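Local atomic coordinates of nitrite oxidoreductase subunit B (Kuenenia stuttgartiensis, PDB entry 7B04), a protein that probably relays electrons through one [3Fe-4S] and several [4Fe-4S] clusters as the beta subunit of the nitrite oxidoreductase complex of an anammox bacterium. Residues Y15-S20 with C183-P188; A27-I32 with Y304-R309; K66-F71 with E146-S151; F373-D378 with T393-P398. All coordinates share one frame; numbering follows the deposited sequence.

Contact 1 of 4, residues Y15-S20 with C183-P188. With F3S (Fe3-s4 cluster), chain B; SF4 (iron/sulfur cluster), chain Z.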
loop_
_atom_site.group_PDB
_atom_site.type_symbol
_atom_site.label_atom_id
_atom_site.label_comp_id
_atom_site.label_asym_id
_atom_site.label_seq_id
_atom_site.Cartn_x
_atom_site.Cartn_y
_atom_site.Cartn_z
ATOM N N TYR A 15 37.599 15.161 11.208
ATOM C CA TYR A 15 36.894 14.151 11.984
ATOM C C TYR A 15 37.607 13.959 13.319
ATOM O O TYR A 15 38.830 14.155 13.407
ATOM C CB TYR A 15 36.812 12.810 11.231
ATOM C CG TYR A 15 35.661 11.963 11.687
ATOM C CD1 TYR A 15 34.355 12.438 11.620
ATOM C CD2 TYR A 15 35.873 10.707 12.229
ATOM C CE1 TYR A 15 33.292 11.674 12.067
ATOM C CE2 TYR A 15 34.811 9.933 12.675
ATOM C CZ TYR A 15 33.524 10.420 12.591
ATOM O OH TYR A 15 32.475 9.646 13.036
ATOM N N PRO A 16 36.858 13.622 14.385
ATOM C CA PRO A 16 37.512 13.384 15.688
ATOM C C PRO A 16 38.503 12.230 15.692
ATOM O O PRO A 16 39.500 12.285 16.430
ATOM C CB PRO A 16 36.323 13.096 16.614
ATOM C CG PRO A 16 35.200 13.830 15.974
ATOM C CD PRO A 16 35.388 13.635 14.515
ATOM N N TYR A 17 38.262 11.182 14.900
ATOM C CA TYR A 17 39.039 9.951 14.991
ATOM C C TYR A 17 39.832 9.727 13.709
ATOM O O TYR A 17 39.432 10.169 12.623
ATOM C CB TYR A 17 38.128 8.751 15.258
ATOM C CG TYR A 17 37.240 8.956 16.464
ATOM C CD1 TYR A 17 37.731 8.767 17.750
ATOM C CD2 TYR A 17 35.920 9.361 16.322
ATOM C CE1 TYR A 17 36.925 8.961 18.859
ATOM C CE2 TYR A 17 35.110 9.558 17.428
ATOM C CZ TYR A 17 35.618 9.355 18.693
ATOM O OH TYR A 17 34.813 9.550 19.791
ATOM N N PHE A 18 40.992 9.087 13.844
ATOM C CA PHE A 18 41.818 8.856 12.667
ATOM C C PHE A 18 41.135 7.891 11.704
ATOM O O PHE A 18 40.343 7.030 12.098
ATOM C CB PHE A 18 43.220 8.348 13.035
ATOM C CG PHE A 18 43.257 7.159 13.953
ATOM C CD1 PHE A 18 43.298 7.334 15.325
ATOM C CD2 PHE A 18 43.322 5.871 13.443
ATOM C CE1 PHE A 18 43.366 6.243 16.176
ATOM C CE2 PHE A 18 43.390 4.776 14.294
ATOM C CZ PHE A 18 43.412 4.964 15.659
ATOM N N GLU A 19 41.429 8.072 10.420
ATOM C CA GLU A 19 40.851 7.234 9.379
ATOM C C GLU A 19 41.218 5.777 9.602
ATOM O O GLU A 19 42.393 5.439 9.769
ATOM C CB GLU A 19 41.350 7.700 8.007
ATOM C CG GLU A 19 40.986 6.769 6.859
ATOM C CD GLU A 19 41.140 7.433 5.504
ATOM O OE1 GLU A 19 41.347 8.664 5.475
ATOM O OE2 GLU A 19 41.059 6.731 4.472
ATOM N N SER A 20 40.220 4.913 9.603
ATOM C CA SER A 20 40.420 3.447 9.707
ATOM C C SER A 20 39.242 2.800 8.985
ATOM O O SER A 20 38.190 2.705 9.563
ATOM C CB SER A 20 40.528 3.012 11.127
ATOM O OG SER A 20 40.370 1.616 11.235
ATOM N N CYS A 183 26.960 10.254 14.124
ATOM C CA CYS A 183 26.497 9.681 15.385
ATOM C C CYS A 183 27.654 9.104 16.192
ATOM O O CYS A 183 27.725 9.293 17.413
ATOM C CB CYS A 183 25.443 8.606 15.117
ATOM S SG CYS A 183 26.020 7.234 14.090
ATOM N N LEU A 184 28.566 8.391 15.527
ATOM C CA LEU A 184 29.717 7.817 16.218
ATOM C C LEU A 184 30.592 8.901 16.834
ATOM O O LEU A 184 31.043 8.770 17.979
ATOM C CB LEU A 184 30.526 6.964 15.242
ATOM C CG LEU A 184 31.749 6.189 15.729
ATOM C CD1 LEU A 184 31.824 4.847 15.017
ATOM C CD2 LEU A 184 33.025 6.985 15.498
ATOM N N ALA A 185 30.843 9.979 16.090
ATOM C CA ALA A 185 31.634 11.081 16.627
ATOM C C ALA A 185 30.888 11.828 17.723
ATOM O O ALA A 185 31.518 12.430 18.600
ATOM C CB ALA A 185 32.026 12.040 15.504
ATOM N N ALA A 186 29.554 11.801 17.692
ATOM C CA ALA A 186 28.774 12.566 18.659
ATOM C C ALA A 186 28.826 11.943 20.048
ATOM O O ALA A 186 28.972 12.659 21.044
ATOM C CB ALA A 186 27.328 12.690 18.185
ATOM N N CYS A 187 28.704 10.623 20.135
ATOM C CA CYS A 187 28.579 9.954 21.426
ATOM C C CYS A 187 29.819 10.171 22.286
ATOM O O CYS A 187 30.910 9.706 21.920
ATOM C CB CYS A 187 28.333 8.461 21.239
ATOM S SG CYS A 187 27.968 7.587 22.783
ATOM N N PRO A 188 29.702 10.859 23.427
ATOM C CA PRO A 188 30.863 11.064 24.304
ATOM C C PRO A 188 31.293 9.819 25.064
ATOM O O PRO A 188 32.386 9.822 25.647
ATOM C CB PRO A 188 30.380 12.161 25.271
ATOM C CG PRO A 188 29.160 12.752 24.611
ATOM C CD PRO A 188 28.528 11.600 23.908
HETATM FE FE1 F3S B . 25.720 7.896 22.962
HETATM FE FE3 F3S B . 23.418 6.580 23.545
HETATM FE FE4 F3S B . 23.482 8.353 21.491
HETATM S S1 F3S B . 24.876 7.453 24.982
HETATM S S2 F3S B . 24.979 9.913 22.155
HETATM S S3 F3S B . 24.650 6.357 21.619
HETATM S S4 F3S B . 21.780 8.059 22.943
HETATM FE FE1 SF4 Z . 23.475 8.594 10.648
HETATM FE FE2 SF4 Z . 25.655 7.731 9.237
HETATM FE FE3 SF4 Z . 23.767 5.933 10.070
HETATM FE FE4 SF4 Z . 25.420 7.130 11.898
HETATM S S1 SF4 Z . 26.029 5.707 10.221
HETATM S S2 SF4 Z . 23.167 6.842 12.074
HETATM S S3 SF4 Z . 25.646 9.206 10.978
HETATM S S4 SF4 Z . 23.474 7.634 8.579
#
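Van der Waals packing of Tyr15, Pro16 and Tyr17 on Leu184 and Ala185 carries this contact. The methyl of Ala185, directed at the loop 15-20, meets two groups: Tyr15 OH lies 3.5 Å from Ala185 CB, which approaches that ring obliquely, and Pro16 CG is 3.7 Å from the same carbon. Leu184 reaches the loop through one branch, CD2, which sits near the plane of the Tyr15 ring at its hydroxyl edge (Tyr15 OH to Leu184 CD2, 3.7 Å) and also meets Tyr17 CE2 at 3.8 Å. With Leu184 CG anti to the backbone N (chi1 -177°), this branch is carried to where it touches both tyrosines. The edge of the Tyr17 ring faces the helix backbone, CE2 being 3.9 Å from Ala185 CA.

Within the loop, Pro16 serves both rings, its CD over one face of Tyr15 and its CB over one face of Tyr17.

Metal ligation involves the two cysteines of the segment, Cys183 in the helix and Cys187 just after it. They belong to a ferredoxin-type run of cysteines that also includes Cys175 and Cys178. The run serves two clusters: Cys183 SG binds iron FE4 of the [4Fe-4S] cluster at 2.3 Å, while Cys187 SG binds iron FE1 of the [3Fe-4S] cluster at 2.3 Å. CB of Cys183 is directed away from the loop.

Cys187, the first residue to leave helical phi/psi, is still tied back to the last turn by Cys187 N donating to Cys183 O. Beyond the segments, Tyr180 and Phe117 make edge-to-face pairs with Tyr15, and Pro40 of subunit A packs on Leu184.

Contact 2 of 4, residues A27-I32 with Y304-R309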
loop_
_atom_site.group_PDB
_atom_site.type_symbol
_atom_site.label_atom_id
_atom_site.label_comp_id
_atom_site.label_asym_id
_atom_site.label_seq_id
_atom_site.Cartn_x
_atom_site.Cartn_y
_atom_site.Cartn_z
ATOM N N ALA A 27 27.393 -1.946 1.566
ATOM C CA ALA A 27 26.920 -0.939 0.632
ATOM C C ALA A 27 25.803 -1.526 -0.213
ATOM O O ALA A 27 25.637 -2.746 -0.305
ATOM C CB ALA A 27 28.056 -0.422 -0.259
ATOM N N ALA A 28 25.033 -0.635 -0.831
ATOM C CA ALA A 28 23.915 -1.045 -1.666
ATOM C C ALA A 28 23.667 0.018 -2.724
ATOM O O ALA A 28 24.028 1.186 -2.559
ATOM C CB ALA A 28 22.650 -1.285 -0.834
ATOM N N VAL A 29 23.038 -0.406 -3.818
ATOM C CA VAL A 29 22.694 0.471 -4.930
ATOM C C VAL A 29 21.182 0.465 -5.093
ATOM O O VAL A 29 20.574 -0.603 -5.218
ATOM C CB VAL A 29 23.384 0.027 -6.233
ATOM C CG1 VAL A 29 22.813 0.782 -7.422
ATOM C CG2 VAL A 29 24.888 0.226 -6.129
ATOM N N PHE A 30 20.581 1.652 -5.105
ATOM C CA PHE A 30 19.137 1.806 -5.256
ATOM C C PHE A 30 18.858 2.439 -6.612
ATOM O O PHE A 30 19.310 3.558 -6.881
ATOM C CB PHE A 30 18.542 2.678 -4.145
ATOM C CG PHE A 30 18.606 2.071 -2.764
ATOM C CD1 PHE A 30 19.272 0.883 -2.524
ATOM C CD2 PHE A 30 17.989 2.706 -1.698
ATOM C CE1 PHE A 30 19.324 0.345 -1.256
ATOM C CE2 PHE A 30 18.036 2.171 -0.428
ATOM C CZ PHE A 30 18.703 0.988 -0.207
ATOM N N ASN A 31 18.114 1.733 -7.461
ATOM C CA ASN A 31 17.698 2.277 -8.755
ATOM C C ASN A 31 16.382 3.014 -8.541
ATOM O O ASN A 31 15.301 2.426 -8.598
ATOM C CB ASN A 31 17.574 1.174 -9.798
ATOM C CG ASN A 31 17.415 1.718 -11.206
ATOM O OD1 ASN A 31 17.348 2.929 -11.413
ATOM N ND2 ASN A 31 17.354 0.820 -12.182
ATOM N N ILE A 32 16.479 4.325 -8.299
ATOM C CA ILE A 32 15.294 5.141 -8.039
ATOM C C ILE A 32 14.314 5.080 -9.204
ATOM O O ILE A 32 13.095 5.158 -9.007
ATOM C CB ILE A 32 15.707 6.594 -7.730
ATOM C CG1 ILE A 32 16.673 6.639 -6.545
ATOM C CG2 ILE A 32 14.488 7.450 -7.437
ATOM C CD1 ILE A 32 17.184 8.030 -6.243
ATOM N N TYR A 304 24.075 4.065 -2.324
ATOM C CA TYR A 304 24.252 4.839 -3.543
ATOM C C TYR A 304 23.035 4.681 -4.442
ATOM O O TYR A 304 22.467 3.591 -4.550
ATOM C CB TYR A 304 25.518 4.402 -4.281
ATOM C CG TYR A 304 26.778 4.550 -3.464
ATOM C CD1 TYR A 304 27.543 5.707 -3.534
ATOM C CD2 TYR A 304 27.199 3.537 -2.614
ATOM C CE1 TYR A 304 28.695 5.846 -2.786
ATOM C CE2 TYR A 304 28.349 3.666 -1.864
ATOM C CZ TYR A 304 29.092 4.824 -1.952
ATOM O OH TYR A 304 30.237 4.955 -1.203
ATOM N N TYR A 305 22.635 5.777 -5.081
ATOM C CA TYR A 305 21.395 5.834 -5.838
ATOM C C TYR A 305 21.671 6.123 -7.304
ATOM O O TYR A 305 22.542 6.934 -7.634
ATOM C CB TYR A 305 20.468 6.925 -5.295
ATOM C CG TYR A 305 20.032 6.744 -3.861
ATOM C CD1 TYR A 305 18.818 6.148 -3.558
ATOM C CD2 TYR A 305 20.827 7.186 -2.813
ATOM C CE1 TYR A 305 18.408 5.988 -2.251
ATOM C CE2 TYR A 305 20.428 7.029 -1.501
ATOM C CZ TYR A 305 19.218 6.429 -1.226
ATOM O OH TYR A 305 18.815 6.270 0.080
ATOM N N ILE A 306 20.912 5.473 -8.178
ATOM C CA ILE A 306 20.844 5.847 -9.587
ATOM C C ILE A 306 19.793 6.947 -9.709
ATOM O O ILE A 306 18.614 6.691 -9.418
ATOM C CB ILE A 306 20.495 4.649 -10.476
ATOM C CG1 ILE A 306 21.645 3.638 -10.481
ATOM C CG2 ILE A 306 20.187 5.108 -11.893
ATOM C CD1 ILE A 306 21.342 2.371 -11.249
ATOM N N PRO A 307 20.164 8.156 -10.118
ATOM C CA PRO A 307 19.237 9.291 -10.033
ATOM C C PRO A 307 18.047 9.107 -10.956
ATOM O O PRO A 307 18.115 8.345 -11.931
ATOM C CB PRO A 307 20.100 10.487 -10.471
ATOM C CG PRO A 307 21.513 10.034 -10.269
ATOM C CD PRO A 307 21.504 8.568 -10.567
ATOM N N PRO A 308 16.929 9.775 -10.670
ATOM C CA PRO A 308 15.785 9.712 -11.585
ATOM C C PRO A 308 16.098 10.407 -12.902
ATOM O O PRO A 308 16.717 11.472 -12.935
ATOM C CB PRO A 308 14.672 10.441 -10.820
ATOM C CG PRO A 308 15.107 10.420 -9.390
ATOM C CD PRO A 308 16.601 10.480 -9.420
ATOM N N ARG A 309 15.655 9.785 -13.997
ATOM C CA ARG A 309 15.878 10.344 -15.326
ATOM C C ARG A 309 15.067 11.610 -15.575
ATOM O O ARG A 309 15.401 12.372 -16.489
ATOM C CB ARG A 309 15.554 9.299 -16.395
ATOM C CG ARG A 309 14.085 8.933 -16.478
ATOM C CD ARG A 309 13.794 8.085 -17.702
ATOM N NE ARG A 309 12.369 7.797 -17.833
ATOM C CZ ARG A 309 11.816 7.232 -18.900
ATOM N NH1 ARG A 309 10.510 7.009 -18.930
ATOM N NH2 ARG A 309 12.568 6.890 -19.937
#
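A parallel strand pair at the centre of a mixed four-stranded sheet joins Val29, Phe30 and Asn31 to Tyr304, Tyr305 and Ile306; segment 27-32 lies in a 4Fe-4S ferredoxin-type region and leads to the cluster-binding Cys35. The ladder interleaves as parallel strands require: Tyr304 N donates to Ala28 O (2.9 Å), Phe30 N to Tyr304 O (2.8 Å) and Ile306 N to Phe30 O (2.8 Å). A weak fourth bond, Ile32 N to Ile306 O, extends it past the strand.

On one face of the sheet, Val29 and Asn31 accompany Tyr304 and Ile306; Asn31 OD1 accepts from Asn33 ND2 and lies 3.6 Å from Ile306 CG2, and Tyr304 OH bonds to His8. On the other, CG of Phe30 and of Tyr305 stands anti to the carbonyl carbon (chi1 -67° and -61°), sending both rings the same way. They form an offset edge-to-face pair, centroids 5.3 Å apart, with the Phe30 edge turned to the Tyr305 face and CD2 nearest CE1. Arg267 adds a cation-pi contact to Phe30.

Beyond the strand, Ile32 spreads its two branches: CD1 lies against Tyr305 CB at 3.6 Å, and CG2 meets Pro308 CG at 3.6 Å.

Contact 3 of 4, residues K66-F71 with E146-S151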
loop_
_atom_site.group_PDB
_atom_site.type_symbol
_atom_site.label_atom_id
_atom_site.label_comp_id
_atom_site.label_asym_id
_atom_site.label_seq_id
_atom_site.Cartn_x
_atom_site.Cartn_y
_atom_site.Cartn_z
ATOM N N LYS A 66 10.118 12.888 -2.585
ATOM C CA LYS A 66 10.833 14.141 -2.757
ATOM C C LYS A 66 10.115 15.013 -3.785
ATOM O O LYS A 66 9.475 14.498 -4.706
ATOM C CB LYS A 66 12.267 13.875 -3.208
ATOM C CG LYS A 66 13.119 13.129 -2.192
ATOM C CD LYS A 66 13.548 14.036 -1.049
ATOM C CE LYS A 66 12.743 13.754 0.204
ATOM N NZ LYS A 66 13.154 14.604 1.354
ATOM N N PRO A 67 10.212 16.348 -3.662
ATOM C CA PRO A 67 11.082 17.110 -2.757
ATOM C C PRO A 67 10.445 17.516 -1.425
ATOM O O PRO A 67 11.174 17.831 -0.484
ATOM C CB PRO A 67 11.405 18.351 -3.583
ATOM C CG PRO A 67 10.148 18.587 -4.363
ATOM C CD PRO A 67 9.538 17.230 -4.632
ATOM N N TYR A 68 9.114 17.507 -1.341
ATOM C CA TYR A 68 8.432 18.025 -0.160
ATOM C C TYR A 68 8.394 17.041 1.004
ATOM O O TYR A 68 8.243 17.472 2.153
ATOM C CB TYR A 68 7.001 18.434 -0.516
ATOM C CG TYR A 68 6.909 19.652 -1.409
ATOM C CD1 TYR A 68 7.175 20.921 -0.914
ATOM C CD2 TYR A 68 6.550 19.531 -2.744
ATOM C CE1 TYR A 68 7.092 22.037 -1.727
ATOM C CE2 TYR A 68 6.462 20.639 -3.564
ATOM C CZ TYR A 68 6.733 21.890 -3.050
ATOM O OH TYR A 68 6.646 22.993 -3.867
ATOM N N GLY A 69 8.531 15.739 0.741
ATOM C CA GLY A 69 8.344 14.741 1.771
ATOM C C GLY A 69 9.581 14.480 2.613
ATOM O O GLY A 69 10.697 14.840 2.253
ATOM N N GLY A 70 9.357 13.852 3.768
ATOM C CA GLY A 70 10.449 13.467 4.644
ATOM C C GLY A 70 10.043 12.822 5.955
ATOM O O GLY A 70 8.951 13.083 6.470
ATOM N N PHE A 71 10.927 11.998 6.511
ATOM C CA PHE A 71 10.759 11.432 7.849
ATOM C C PHE A 71 12.098 11.494 8.567
ATOM O O PHE A 71 13.032 10.754 8.192
ATOM C CB PHE A 71 10.256 9.995 7.817
ATOM C CG PHE A 71 10.256 9.328 9.167
ATOM C CD1 PHE A 71 9.291 9.650 10.108
ATOM C CD2 PHE A 71 11.239 8.414 9.511
ATOM C CE1 PHE A 71 9.294 9.051 11.359
ATOM C CE2 PHE A 71 11.243 7.816 10.762
ATOM C CZ PHE A 71 10.270 8.135 11.684
ATOM N N GLU A 146 3.443 12.611 0.803
ATOM C CA GLU A 146 3.339 11.521 -0.160
ATOM C C GLU A 146 2.791 12.018 -1.493
ATOM O O GLU A 146 1.765 12.703 -1.543
ATOM C CB GLU A 146 2.446 10.409 0.388
ATOM C CG GLU A 146 2.309 9.221 -0.552
ATOM C CD GLU A 146 1.298 8.204 -0.069
ATOM O OE1 GLU A 146 0.642 8.461 0.963
ATOM O OE2 GLU A 146 1.160 7.146 -0.717
ATOM N N ASP A 147 3.484 11.657 -2.576
ATOM C CA ASP A 147 3.032 11.921 -3.945
ATOM C C ASP A 147 2.702 13.395 -4.165
ATOM O O ASP A 147 1.831 13.739 -4.967
ATOM C CB ASP A 147 1.834 11.040 -4.306
ATOM C CG ASP A 147 2.190 9.567 -4.358
ATOM O OD1 ASP A 147 3.376 9.249 -4.589
ATOM O OD2 ASP A 147 1.286 8.727 -4.168
ATOM N N THR A 148 3.399 14.276 -3.454
ATOM C CA THR A 148 3.230 15.715 -3.603
ATOM C C THR A 148 4.289 16.226 -4.571
ATOM O O THR A 148 5.489 16.114 -4.300
ATOM C CB THR A 148 3.343 16.423 -2.254
ATOM O OG1 THR A 148 2.424 15.835 -1.324
ATOM C CG2 THR A 148 3.027 17.904 -2.401
ATOM N N ALA A 149 3.846 16.782 -5.693
ATOM C CA ALA A 149 4.742 17.192 -6.762
ATOM C C ALA A 149 5.046 18.682 -6.681
ATOM O O ALA A 149 4.267 19.468 -6.138
ATOM C CB ALA A 149 4.138 16.864 -8.130
ATOM N N LYS A 150 6.203 19.059 -7.219
ATOM C CA LYS A 150 6.532 20.457 -7.454
ATOM C C LYS A 150 5.970 20.865 -8.810
ATOM O O LYS A 150 6.124 20.134 -9.793
ATOM C CB LYS A 150 8.045 20.673 -7.409
ATOM C CG LYS A 150 8.473 22.129 -7.454
ATOM C CD LYS A 150 8.995 22.507 -8.831
ATOM C CE LYS A 150 9.600 23.900 -8.829
ATOM N NZ LYS A 150 8.570 24.951 -8.596
ATOM N N SER A 151 5.316 22.024 -8.863
ATOM C CA SER A 151 4.685 22.493 -10.086
ATOM C C SER A 151 5.177 23.888 -10.447
ATOM O O SER A 151 5.462 24.711 -9.575
ATOM C CB SER A 151 3.156 22.506 -9.951
ATOM O OG SER A 151 2.541 23.042 -11.110
#
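Lys66 and Pro67 pass beside Thr148 and Lys150 where strand 62-66 gives way to a loop. CB of Lys66 points away from 146-151, and NZ donates to Gly69 O (2.6 Å) and forms a salt bridge with Asp76, so the ammonium group bridges the turn and helix 75-81. The peptide bond before Pro67 is cis, which bends the chain sharply; Pro67 CG then lies 4.2 Å from Lys150 CB.

Tyr68 supplies most of the loop's contact. With CG anti to the carbonyl carbon (chi1 -69°), its ring extends across the other segment, edge on to the backbone: CE2 comes within 3.6 Å of Ala149 O and 3.9 Å of Lys150 CA, all near the ring plane. Thr148 crosses the tyrosine at about a right angle, its CG2 being 3.9 Å from Tyr68 CD2. The other branch of Thr148, OG1, is used locally, donating to Glu146 O from above the carbonyl plane.

No hydrogen bond joins the two loops directly, so packing alone connects them. Salt bridges of Glu146 and Asp147 with Arg919 of subunit A, and Leu1139 of that subunit packed on Pro67 and Tyr68, place both at the subunit interface. Indirect ties come from Thr65 OG1, which accepts from Asp147 N, and from backbone bonds of Lys66 with Phe169 and Lys150 with Trp167, at the start of strand 169-173. Helix 313-320 lies against Lys66 and Pro67 through Tyr315.

Contact 4 of 4, residues F373-D378 with T393-P398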
loop_
_atom_site.group_PDB
_atom_site.type_symbol
_atom_site.label_atom_id
_atom_site.label_comp_id
_atom_site.label_asym_id
_atom_site.label_seq_id
_atom_site.Cartn_x
_atom_site.Cartn_y
_atom_site.Cartn_z
ATOM N N PHE A 373 20.461 1.924 -29.252
ATOM C CA PHE A 373 20.350 0.920 -28.199
ATOM C C PHE A 373 20.150 -0.454 -28.826
ATOM O O PHE A 373 19.233 -0.643 -29.632
ATOM C CB PHE A 373 19.186 1.240 -27.256
ATOM C CG PHE A 373 18.868 0.134 -26.292
ATOM C CD1 PHE A 373 19.628 -0.048 -25.149
ATOM C CD2 PHE A 373 17.808 -0.725 -26.530
ATOM C CE1 PHE A 373 19.336 -1.066 -24.261
ATOM C CE2 PHE A 373 17.516 -1.746 -25.649
ATOM C CZ PHE A 373 18.279 -1.916 -24.512
ATOM N N THR A 374 21.004 -1.408 -28.455
ATOM C CA THR A 374 20.857 -2.801 -28.846
ATOM C C THR A 374 20.776 -3.659 -27.593
ATOM O O THR A 374 21.462 -3.407 -26.599
ATOM C CB THR A 374 22.009 -3.290 -29.737
ATOM O OG1 THR A 374 23.199 -3.437 -28.953
ATOM C CG2 THR A 374 22.262 -2.320 -30.873
ATOM N N MET A 375 19.920 -4.672 -27.642
ATOM C CA MET A 375 19.664 -5.522 -26.487
ATOM C C MET A 375 19.837 -6.981 -26.878
ATOM O O MET A 375 19.304 -7.424 -27.902
ATOM C CB MET A 375 18.251 -5.292 -25.927
ATOM C CG MET A 375 17.894 -6.182 -24.749
ATOM S SD MET A 375 16.233 -5.848 -24.143
ATOM C CE MET A 375 15.240 -6.429 -25.516
ATOM N N TYR A 376 20.579 -7.718 -26.051
ATOM C CA TYR A 376 20.881 -9.127 -26.256
ATOM C C TYR A 376 20.308 -9.908 -25.081
ATOM O O TYR A 376 20.164 -9.375 -23.977
ATOM C CB TYR A 376 22.398 -9.354 -26.359
ATOM C CG TYR A 376 23.109 -8.427 -27.327
ATOM C CD1 TYR A 376 23.543 -8.883 -28.567
ATOM C CD2 TYR A 376 23.349 -7.099 -27.001
ATOM C CE1 TYR A 376 24.192 -8.030 -29.457
ATOM C CE2 TYR A 376 23.990 -6.249 -27.883
ATOM C CZ TYR A 376 24.410 -6.717 -29.108
ATOM O OH TYR A 376 25.050 -5.871 -29.989
ATOM N N ASN A 377 19.937 -11.165 -25.319
ATOM C CA ASN A 377 19.399 -11.993 -24.235
ATOM C C ASN A 377 20.542 -12.705 -23.508
ATOM O O ASN A 377 20.714 -13.929 -23.575
ATOM C CB ASN A 377 18.375 -12.985 -24.765
ATOM C CG ASN A 377 17.768 -13.833 -23.646
ATOM O OD1 ASN A 377 16.720 -13.514 -23.096
ATOM N ND2 ASN A 377 18.444 -14.913 -23.301
ATOM N N ASP A 378 21.337 -11.912 -22.797
ATOM C CA ASP A 378 22.467 -12.495 -22.095
ATOM C C ASP A 378 22.006 -13.131 -20.798
ATOM O O ASP A 378 20.942 -12.816 -20.257
ATOM C CB ASP A 378 23.541 -11.466 -21.770
ATOM C CG ASP A 378 23.880 -10.573 -22.948
ATOM O OD1 ASP A 378 24.008 -11.067 -24.082
ATOM O OD2 ASP A 378 24.054 -9.364 -22.718
ATOM N N THR A 393 20.038 -15.683 -14.215
ATOM C CA THR A 393 18.803 -15.304 -14.890
ATOM C C THR A 393 19.140 -14.756 -16.270
ATOM O O THR A 393 20.293 -14.441 -16.575
ATOM C CB THR A 393 18.004 -14.278 -14.080
ATOM O OG1 THR A 393 16.703 -14.118 -14.659
ATOM C CG2 THR A 393 18.713 -12.934 -14.072
ATOM N N THR A 394 18.111 -14.659 -17.108
ATOM C CA THR A 394 18.230 -14.132 -18.459
ATOM C C THR A 394 17.716 -12.697 -18.518
ATOM O O THR A 394 16.911 -12.264 -17.690
ATOM C CB THR A 394 17.459 -15.002 -19.457
ATOM O OG1 THR A 394 16.070 -15.028 -19.104
ATOM C CG2 THR A 394 18.004 -16.423 -19.458
ATOM N N VAL A 395 18.194 -11.959 -19.522
ATOM C CA VAL A 395 17.789 -10.565 -19.676
ATOM C C VAL A 395 16.372 -10.472 -20.232
ATOM O O VAL A 395 15.580 -9.620 -19.814
ATOM C CB VAL A 395 18.801 -9.811 -20.559
ATOM C CG1 VAL A 395 18.286 -8.422 -20.903
ATOM C CG2 VAL A 395 20.147 -9.718 -19.860
ATOM N N GLU A 396 16.024 -11.353 -21.164
ATOM C CA GLU A 396 14.736 -11.321 -21.838
ATOM C C GLU A 396 13.929 -12.565 -21.483
ATOM O O GLU A 396 14.485 -13.637 -21.224
ATOM C CB GLU A 396 14.918 -11.222 -23.359
ATOM C CG GLU A 396 13.659 -10.958 -24.146
ATOM C CD GLU A 396 13.238 -9.513 -24.076
ATOM O OE1 GLU A 396 14.026 -8.692 -23.562
ATOM O OE2 GLU A 396 12.128 -9.195 -24.547
ATOM N N GLU A 397 12.607 -12.407 -21.471
ATOM C CA GLU A 397 11.722 -13.486 -21.062
ATOM C C GLU A 397 11.551 -14.498 -22.192
ATOM O O GLU A 397 11.433 -14.115 -23.360
ATOM C CB GLU A 397 10.352 -12.937 -20.670
ATOM C CG GLU A 397 10.290 -12.335 -19.280
ATOM C CD GLU A 397 10.084 -13.381 -18.205
ATOM O OE1 GLU A 397 9.347 -14.356 -18.458
ATOM O OE2 GLU A 397 10.657 -13.225 -17.107
ATOM N N PRO A 398 11.530 -15.788 -21.877
ATOM C CA PRO A 398 11.236 -16.799 -22.893
ATOM C C PRO A 398 9.745 -16.833 -23.209
ATOM O O PRO A 398 8.914 -16.259 -22.500
ATOM C CB PRO A 398 11.701 -18.104 -22.239
ATOM C CG PRO A 398 11.553 -17.856 -20.791
ATOM C CD PRO A 398 11.865 -16.395 -20.577
#
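The carboxamide of Asn377 meets the backbone and CB of Glu396, the two side chains crossing at about a right angle. Glu396 N approaches the amide from above its plane, donating to Asn377 OD1 at 3.0 Å from 44° out of the carbonyl plane, not from a lone-pair direction. The bond is markedly bent, with an N-H...O angle of 132°. The amide nitrogen lies beside Thr394, with Asn377 ND2 4.0 Å from Thr394 CB. Chi1 of -178° in Asn377 carries the amide across the gap to this position. At the far end of the Glu396 side chain, Met375 crosses at about a right angle, with its CE methyl and SD against Glu396 OE1.

A second bond is purely backbone: Val395 N donates to Asp378 O (3.0 Å). The same oxygen receives a CA-H...O contact from Thr394 CA at 3.5 Å. Asn377 is the centre of an inverse gamma turn, closed by a weak bond from Asp378 N to Tyr376 O. Val395 CB lies 3.7 Å from that Tyr376 oxygen, so the isopropyl group packs against the turn. Thr394 OG1 donates to Glu396 O, holding the second segment as it leaves its strand.

These contacts continue the open end of a beta hairpin formed by strands 371-383 and 389-394, the touching parts running roughly antiparallel. Arg336 forms a salt bridge with Asp378, and Asn109 of subunit A bonds to Thr393 and Thr394. Strand 362-368 pairs with 371-383, and Leu339 of helix 336-342 packs on Met375 and Val395.

From the N terminus, the loop 15-20 opens contact 1, which closes only at helix 182-186. Strand 25-31 opens contact 2 in the meantime and pairs with strand 303-306 far down the chain, so these two closures cross. Contact 3, between the loops 66-71 and 146-151, starts and ends within the spans of both, with its centre about 18 Å from that of contact 2. Contact 4 follows in series as a short hairpin closure near the C terminus, its centre about 46 Å from that of contact 1. Contacts 1 and 2 tie the N-terminal part to the cluster-bearing helix and to the central sheet, contact 3 joins two loops, and contact 4 stays within the C-terminal antiparallel sheet.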